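Local coordinates for protease Do-like 1, chloroplastic (Arabidopsis thaliana, PDB 3QO6), which acts as a serine protease of the chloroplast, required at high temperature, and may help to degrade damaged proteins, at residues B[236-240]-B[253-259]; B[263-269]-B[326-331]; B[96-100]-B[229-233]. All blocks are in the same frame, centred on the assembly; numbering follows the deposited sequence.

Along the chain contact 3 closes first, then contact 1, then contact 2. Contact 3 joins the end of strand 88-97 in the protease domain to the loop 229-233 between helix 214-227 and strand 233-234, the latter part of the PDZ sheet. Contacts 1 and 2 both belong to the PDZ domain and reach the same antiparallel sheet. Their centres are 12 Å apart, and I237 packs on A264 where they meet. Contact 3 lies about 21 Å, centre to centre, from each of them, and touches contact 2 through P233 and L330. Together they follow the path from the protease barrel through this loop to the peptide-binding strand 238-239.

Contact 1 of 3, residues B[236-240]-B[253-259]; sequences GIKFA and VLVLDAP
F239 holds CG between its backbone N and carbonyl carbon (chi1 52°), while V253 turns CG1 opposite its own N (chi1 -168°); CG1 thereby meets F239 CB at 3.3 Å and comes obliquely to the ring. Further along the same strand as V253, L256 lays its two methyls against A240, with L256 CD2 3.7 Å from A240 CB. I237 CD1 meets V255 CG1 at 3.9 Å, the two side chains crossing at about a right angle.

The backbones pair antiparallel through a classic beta bulge, in which L256 and D257 both face K238. The carbonyl of K238 takes two N-H groups in its own plane: L256 N lies 2.9 Å from K238 O, and D257 N reaches the same oxygen at 3.2 Å. In return K238 N donates to D257 O at 3.0 Å, and A240 N bonds L254 O beyond the bulge. L45 of a second subunit touches both K238 and D257.

G236, I237 and F239 offer backbone bonds to the bound peptide, as in the carboxylate-binding loop and strand of PDZ domains. Strand 253-257 continues the sheet into strand 285-289, where I286 packs against I237 and V255.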
loop_
_atom_site.group_PDB
_atom_site.type_symbol
_atom_site.label_atom_id
_atom_site.label_comp_id
_atom_site.label_asym_id
_atom_site.label_seq_id
_atom_site.Cartn_x
_atom_site.Cartn_y
_atom_site.Cartn_z
ATOM N N GLY B 236 6.209 42.430 -0.629
ATOM C CA GLY B 236 7.072 42.112 -1.735
ATOM C C GLY B 236 8.256 41.248 -1.333
ATOM O O GLY B 236 9.377 41.479 -1.801
ATOM N N ILE B 237 8.036 40.275 -0.442
ATOM C CA ILE B 237 9.130 39.362 -0.071
ATOM C C ILE B 237 8.712 37.891 -0.079
ATOM O O ILE B 237 7.562 37.558 0.210
ATOM C CB ILE B 237 9.715 39.660 1.329
ATOM C CG1 ILE B 237 8.744 39.229 2.414
ATOM C CG2 ILE B 237 9.950 41.132 1.491
ATOM C CD1 ILE B 237 9.369 39.237 3.772
ATOM N N LYS B 238 9.647 37.023 -0.467
ATOM C CA LYS B 238 9.433 35.569 -0.434
ATOM C C LYS B 238 10.262 35.147 0.759
ATOM O O LYS B 238 11.449 35.408 0.802
ATOM C CB LYS B 238 9.972 34.863 -1.677
ATOM C CG LYS B 238 8.990 34.804 -2.829
ATOM C CD LYS B 238 9.618 34.170 -4.059
ATOM C CE LYS B 238 8.708 34.214 -5.297
ATOM N NZ LYS B 238 9.374 33.568 -6.485
ATOM N N PHE B 239 9.640 34.541 1.753
ATOM C CA PHE B 239 10.415 34.116 2.895
ATOM C C PHE B 239 10.552 32.617 2.998
ATOM O O PHE B 239 9.939 31.840 2.244
ATOM C CB PHE B 239 9.845 34.660 4.202
ATOM C CG PHE B 239 8.407 34.392 4.387
ATOM C CD1 PHE B 239 7.463 35.154 3.735
ATOM C CD2 PHE B 239 7.988 33.376 5.212
ATOM C CE1 PHE B 239 6.120 34.909 3.907
ATOM C CE2 PHE B 239 6.651 33.122 5.393
ATOM C CZ PHE B 239 5.713 33.887 4.741
ATOM N N ALA B 240 11.397 32.228 3.944
ATOM C CA ALA B 240 11.668 30.837 4.208
ATOM C C ALA B 240 10.582 30.322 5.130
ATOM O O ALA B 240 10.151 31.030 6.033
ATOM C CB ALA B 240 13.036 30.701 4.867
ATOM N N VAL B 253 11.345 35.999 10.799
ATOM C CA VAL B 253 11.185 35.525 9.418
ATOM C C VAL B 253 12.384 35.904 8.560
ATOM O O VAL B 253 12.731 37.082 8.450
ATOM C CB VAL B 253 9.933 36.137 8.740
ATOM C CG1 VAL B 253 9.638 35.416 7.452
ATOM C CG2 VAL B 253 8.759 36.067 9.653
ATOM N N LEU B 254 12.995 34.912 7.928
ATOM C CA LEU B 254 14.163 35.137 7.077
ATOM C C LEU B 254 13.724 35.546 5.675
ATOM O O LEU B 254 13.111 34.737 4.975
ATOM C CB LEU B 254 14.968 33.834 6.982
ATOM C CG LEU B 254 16.345 33.756 6.324
ATOM C CD1 LEU B 254 16.739 32.298 6.255
ATOM C CD2 LEU B 254 16.345 34.343 4.942
ATOM N N VAL B 255 14.020 36.766 5.231
ATOM C CA VAL B 255 13.601 37.069 3.872
ATOM C C VAL B 255 14.614 36.419 2.939
ATOM O O VAL B 255 15.817 36.566 3.098
ATOM C CB VAL B 255 13.424 38.619 3.546
ATOM C CG1 VAL B 255 13.138 39.426 4.801
ATOM C CG2 VAL B 255 14.579 39.139 2.768
ATOM N N LEU B 256 14.110 35.639 1.999
ATOM C CA LEU B 256 14.950 34.965 1.050
ATOM C C LEU B 256 15.139 35.888 -0.138
ATOM O O LEU B 256 16.234 35.985 -0.694
ATOM C CB LEU B 256 14.278 33.669 0.610
ATOM C CG LEU B 256 13.977 32.687 1.755
ATOM C CD1 LEU B 256 13.309 31.429 1.207
ATOM C CD2 LEU B 256 15.274 32.327 2.475
ATOM N N ASP B 257 14.071 36.580 -0.530
ATOM C CA ASP B 257 14.146 37.491 -1.676
ATOM C C ASP B 257 13.218 38.703 -1.572
ATOM O O ASP B 257 12.061 38.604 -1.127
ATOM C CB ASP B 257 13.831 36.741 -2.973
ATOM C CG ASP B 257 14.265 37.503 -4.208
ATOM O OD1 ASP B 257 13.553 37.458 -5.225
ATOM O OD2 ASP B 257 15.331 38.139 -4.174
ATOM N N ALA B 258 13.749 39.850 -1.980
ATOM C CA ALA B 258 13.009 41.107 -1.983
ATOM C C ALA B 258 13.340 41.705 -3.328
ATOM O O ALA B 258 14.333 42.446 -3.466
ATOM C CB ALA B 258 13.483 42.025 -0.871
ATOM N N PRO B 259 12.531 41.364 -4.348
ATOM C CA PRO B 259 12.672 41.831 -5.733
ATOM C C PRO B 259 12.771 43.351 -5.728
ATOM O O PRO B 259 11.988 44.027 -5.059
ATOM C CB PRO B 259 11.397 41.330 -6.400
ATOM C CG PRO B 259 11.060 40.086 -5.623
ATOM C CD PRO B 259 11.310 40.552 -4.202
#

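Contact 2 of 3, residues B[263-269]-B[326-331]; sequences PAGKAGL and ISVTLE
V328 sits beneath the short helix 263-266 and divides its two methyls between the helix's ends. CG1, opposite the backbone N (chi1 -173°), rests against P263, 3.4 Å from P263 CB; CG2 lies 3.7 Å from A267 CB. The same proline is met further along by E331, whose CB, CG and CD pass by P263 CG, E331 CD standing 3.4 Å from P263 CG.

At the E331 end of the strand the polar part of the contact is a salt bridge. K266 NZ reaches E331 OE1 at 2.8 Å, on the syn side of that oxygen and 26° out of the carboxylate plane. Both chains are extended beyond CG and meet at their charged ends. At the I326 end, L269 and I326 lie side by side, pointing opposite ways, with L269 CD1 and I326 CD1 3.6 Å apart, while I326 CG2 lies by A267.

Behind this first shell the helix ends in a Schellman motif. G268 adopts positive phi, G268 N bonds back to G265 O at 2.7 Å and L269 N to A264 O at 2.8 Å, turning the chain so that L269 can pack on I326. The short helix runs alongside strand 326-332, in the opposite direction, and packs on the PDZ sheet. That strand pairs antiparallel with strand 312-318 through I326 and V328, while L235 is bonded to A264 and touches V328.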
loop_
_atom_site.group_PDB
_atom_site.type_symbol
_atom_site.label_atom_id
_atom_site.label_comp_id
_atom_site.label_asym_id
_atom_site.label_seq_id
_atom_site.Cartn_x
_atom_site.Cartn_y
_atom_site.Cartn_z
ATOM N N PRO B 263 7.760 46.546 -2.817
ATOM C CA PRO B 263 7.884 47.449 -1.671
ATOM C C PRO B 263 9.136 47.333 -0.823
ATOM O O PRO B 263 9.861 48.316 -0.676
ATOM C CB PRO B 263 6.620 47.183 -0.887
ATOM C CG PRO B 263 5.637 46.892 -1.966
ATOM C CD PRO B 263 6.409 45.975 -2.881
ATOM N N ALA B 264 9.402 46.158 -0.252
ATOM C CA ALA B 264 10.610 45.977 0.572
ATOM C C ALA B 264 11.861 46.099 -0.305
ATOM O O ALA B 264 12.958 46.442 0.165
ATOM C CB ALA B 264 10.581 44.629 1.260
ATOM N N GLY B 265 11.692 45.807 -1.588
ATOM C CA GLY B 265 12.816 45.945 -2.493
ATOM C C GLY B 265 13.200 47.418 -2.612
ATOM O O GLY B 265 14.333 47.788 -2.309
ATOM N N LYS B 266 12.253 48.258 -3.044
ATOM C CA LYS B 266 12.487 49.692 -3.193
ATOM C C LYS B 266 12.892 50.283 -1.857
ATOM O O LYS B 266 13.599 51.291 -1.812
ATOM C CB LYS B 266 11.234 50.405 -3.694
ATOM C CG LYS B 266 10.738 49.922 -5.039
ATOM C CD LYS B 266 9.305 50.360 -5.287
ATOM C CE LYS B 266 8.720 49.592 -6.439
ATOM N NZ LYS B 266 7.319 49.998 -6.753
ATOM N N ALA B 267 12.446 49.666 -0.768
ATOM C CA ALA B 267 12.789 50.144 0.562
ATOM C C ALA B 267 14.132 49.604 0.997
ATOM O O ALA B 267 14.556 49.871 2.126
ATOM C CB ALA B 267 11.740 49.732 1.568
ATOM N N GLY B 268 14.770 48.814 0.122
ATOM C CA GLY B 268 16.087 48.251 0.408
ATOM C C GLY B 268 16.326 47.096 1.402
ATOM O O GLY B 268 17.395 47.057 2.057
ATOM N N LEU B 269 15.368 46.173 1.547
ATOM C CA LEU B 269 15.578 45.020 2.421
ATOM C C LEU B 269 16.501 44.067 1.664
ATOM O O LEU B 269 16.400 43.941 0.436
ATOM C CB LEU B 269 14.268 44.310 2.729
ATOM C CG LEU B 269 13.662 44.676 4.074
ATOM C CD1 LEU B 269 13.284 46.154 4.064
ATOM C CD2 LEU B 269 12.453 43.782 4.356
ATOM N N ILE B 326 12.989 49.791 9.085
ATOM C CA ILE B 326 12.830 50.233 7.700
ATOM C C ILE B 326 11.366 50.487 7.396
ATOM O O ILE B 326 10.494 49.693 7.744
ATOM C CB ILE B 326 13.392 49.181 6.707
ATOM C CG1 ILE B 326 14.880 48.972 6.988
ATOM C CG2 ILE B 326 13.184 49.637 5.263
ATOM C CD1 ILE B 326 15.579 48.064 6.025
ATOM N N SER B 327 11.079 51.614 6.775
ATOM C CA SER B 327 9.700 51.878 6.456
ATOM C C SER B 327 9.418 51.396 5.046
ATOM O O SER B 327 10.144 51.705 4.096
ATOM C CB SER B 327 9.375 53.368 6.612
ATOM O OG SER B 327 8.830 53.633 7.900
ATOM N N VAL B 328 8.365 50.603 4.923
ATOM C CA VAL B 328 7.972 50.087 3.631
ATOM C C VAL B 328 6.524 50.457 3.390
ATOM O O VAL B 328 5.690 50.326 4.282
ATOM C CB VAL B 328 8.102 48.562 3.589
ATOM C CG1 VAL B 328 7.859 48.053 2.178
ATOM C CG2 VAL B 328 9.480 48.159 4.059
ATOM N N THR B 329 6.225 50.956 2.199
ATOM C CA THR B 329 4.837 51.285 1.875
ATOM C C THR B 329 4.297 50.152 1.002
ATOM O O THR B 329 4.783 49.894 -0.107
ATOM C CB THR B 329 4.692 52.639 1.134
ATOM O OG1 THR B 329 5.983 53.141 0.774
ATOM C CG2 THR B 329 4.003 53.652 2.026
ATOM N N LEU B 330 3.285 49.476 1.525
ATOM C CA LEU B 330 2.700 48.347 0.839
ATOM C C LEU B 330 1.984 48.673 -0.457
ATOM O O LEU B 330 1.145 49.567 -0.503
ATOM C CB LEU B 330 1.755 47.605 1.795
ATOM C CG LEU B 330 2.407 46.968 3.025
ATOM C CD1 LEU B 330 2.443 47.954 4.131
ATOM C CD2 LEU B 330 1.609 45.775 3.459
ATOM N N GLU B 331 2.317 47.934 -1.510
ATOM C CA GLU B 331 1.694 48.118 -2.815
ATOM C C GLU B 331 0.837 46.915 -3.154
ATOM O O GLU B 331 1.060 45.816 -2.643
ATOM C CB GLU B 331 2.751 48.248 -3.899
ATOM C CG GLU B 331 3.749 49.333 -3.644
ATOM C CD GLU B 331 4.991 49.140 -4.477
ATOM O OE1 GLU B 331 5.942 49.930 -4.319
ATOM O OE2 GLU B 331 5.018 48.190 -5.292
#

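Contact 3 of 3, residues B[96-100]-B[229-233]; sequences FDQDK and KVTRP
D97 OD1 takes the straight bond of the set: R232 NE meets D97 OD1 at 3.2 Å with an angle of 177°, on the syn side of OD1 and in the guanidinium plane. D99 N adds a weak bond to the same oxygen. D97 OD2 receives two bent, weak bonds, one from R232 NH2, 2.6 Å from D97 OD2, and the other from R232 NE. The two flat groups are turned 48° apart. D97 carries CG opposite its backbone N (chi1 -171°), directed at loop 229-233.

D99 OD2 forms a long ion pair with R232 NE, well out of the guanidinium plane, completing a salt-bridge network between the trypsin-like protease domain and the loop that joins helix 214-227 to strand 233-234 of the PDZ sheet. V230 CG1 lies over one face of the guanidinium, toward its rim, 3.9 Å above the plane. A leucine in place of R232 would probably leave the carboxylates of D97 and D99 without their shared cation and weaken the tie between protease domain and loop.

K100 CG lies 3.2 Å from R232 NH2; beyond it the chain bends at chi2, and its NZ pairs with D305 in a salt bridge. I220 of helix 214-227 touches D97, K100 and R232 alike.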
loop_
_atom_site.group_PDB
_atom_site.type_symbol
_atom_site.label_atom_id
_atom_site.label_comp_id
_atom_site.label_asym_id
_atom_site.label_seq_id
_atom_site.Cartn_x
_atom_site.Cartn_y
_atom_site.Cartn_z
ATOM N N PHE B 96 -13.398 36.503 -7.403
ATOM C CA PHE B 96 -13.009 35.681 -6.277
ATOM C C PHE B 96 -11.737 36.070 -5.507
ATOM O O PHE B 96 -10.812 36.676 -6.045
ATOM C CB PHE B 96 -12.888 34.246 -6.771
ATOM C CG PHE B 96 -11.794 34.042 -7.781
ATOM C CD1 PHE B 96 -10.456 33.962 -7.377
ATOM C CD2 PHE B 96 -12.090 33.953 -9.147
ATOM C CE1 PHE B 96 -9.417 33.797 -8.332
ATOM C CE2 PHE B 96 -11.062 33.788 -10.106
ATOM C CZ PHE B 96 -9.731 33.713 -9.698
ATOM N N ASP B 97 -11.696 35.678 -4.235
ATOM C CA ASP B 97 -10.565 35.958 -3.356
ATOM C C ASP B 97 -9.938 34.641 -2.929
ATOM O O ASP B 97 -10.510 33.946 -2.108
ATOM C CB ASP B 97 -11.054 36.677 -2.114
ATOM C CG ASP B 97 -9.932 37.187 -1.272
ATOM O OD1 ASP B 97 -8.805 36.650 -1.363
ATOM O OD2 ASP B 97 -10.180 38.130 -0.508
ATOM N N GLN B 98 -8.768 34.305 -3.456
ATOM C CA GLN B 98 -8.123 33.036 -3.115
ATOM C C GLN B 98 -7.658 32.919 -1.682
ATOM O O GLN B 98 -7.612 31.828 -1.122
ATOM C CB GLN B 98 -6.909 32.786 -3.994
ATOM C CG GLN B 98 -7.214 32.406 -5.403
ATOM C CD GLN B 98 -5.998 31.793 -6.059
ATOM O OE1 GLN B 98 -4.876 32.246 -5.826
ATOM N NE2 GLN B 98 -6.207 30.761 -6.886
ATOM N N ASP B 99 -7.290 34.037 -1.088
ATOM C CA ASP B 99 -6.804 33.985 0.262
ATOM C C ASP B 99 -7.840 33.574 1.264
ATOM O O ASP B 99 -7.545 32.790 2.150
ATOM C CB ASP B 99 -6.183 35.319 0.649
ATOM C CG ASP B 99 -4.834 35.512 0.014
ATOM O OD1 ASP B 99 -4.208 34.497 -0.390
ATOM O OD2 ASP B 99 -4.394 36.674 -0.069
ATOM N N LYS B 100 -9.050 34.089 1.128
ATOM C CA LYS B 100 -10.108 33.744 2.054
ATOM C C LYS B 100 -11.052 32.719 1.441
ATOM O O LYS B 100 -12.166 32.527 1.919
ATOM C CB LYS B 100 -10.873 35.007 2.445
ATOM C CG LYS B 100 -9.978 36.156 2.883
ATOM C CD LYS B 100 -9.269 35.796 4.170
ATOM C CE LYS B 100 -8.378 36.914 4.682
ATOM N NZ LYS B 100 -7.605 36.443 5.889
ATOM N N LYS B 229 -12.765 41.919 -8.019
ATOM C CA LYS B 229 -11.424 41.579 -7.563
ATOM C C LYS B 229 -11.316 42.193 -6.189
ATOM O O LYS B 229 -12.109 43.061 -5.839
ATOM C CB LYS B 229 -10.378 42.190 -8.519
ATOM C CG LYS B 229 -9.063 42.698 -7.882
ATOM C CD LYS B 229 -7.974 42.939 -8.958
ATOM C CE LYS B 229 -6.553 43.211 -8.366
ATOM N NZ LYS B 229 -6.180 44.649 -7.992
ATOM N N VAL B 230 -10.362 41.726 -5.397
ATOM C CA VAL B 230 -10.144 42.277 -4.071
ATOM C C VAL B 230 -8.705 42.703 -4.110
ATOM O O VAL B 230 -7.857 41.960 -4.587
ATOM C CB VAL B 230 -10.345 41.230 -2.962
ATOM C CG1 VAL B 230 -9.606 41.640 -1.727
ATOM C CG2 VAL B 230 -11.808 41.134 -2.611
ATOM N N THR B 231 -8.409 43.900 -3.636
ATOM C CA THR B 231 -7.025 44.332 -3.702
ATOM C C THR B 231 -6.363 44.241 -2.351
ATOM O O THR B 231 -6.767 44.908 -1.376
ATOM C CB THR B 231 -6.915 45.756 -4.302
ATOM O OG1 THR B 231 -7.234 45.690 -5.697
ATOM C CG2 THR B 231 -5.509 46.317 -4.137
ATOM N N ARG B 232 -5.335 43.400 -2.306
ATOM C CA ARG B 232 -4.603 43.147 -1.081
ATOM C C ARG B 232 -3.155 43.597 -1.144
ATOM O O ARG B 232 -2.448 43.396 -2.132
ATOM C CB ARG B 232 -4.685 41.647 -0.761
ATOM C CG ARG B 232 -6.123 41.091 -0.619
ATOM C CD ARG B 232 -6.100 39.579 -0.471
ATOM N NE ARG B 232 -7.326 39.050 0.114
ATOM C CZ ARG B 232 -7.897 39.540 1.214
ATOM N NH1 ARG B 232 -7.356 40.580 1.844
ATOM N NH2 ARG B 232 -8.997 38.981 1.699
ATOM N N PRO B 233 -2.678 44.185 -0.051
ATOM C CA PRO B 233 -1.306 44.700 0.084
ATOM C C PRO B 233 -0.208 43.638 0.154
ATOM O O PRO B 233 -0.449 42.526 0.590
ATOM C CB PRO B 233 -1.379 45.488 1.383
ATOM C CG PRO B 233 -2.328 44.590 2.220
ATOM C CD PRO B 233 -3.413 44.241 1.229
#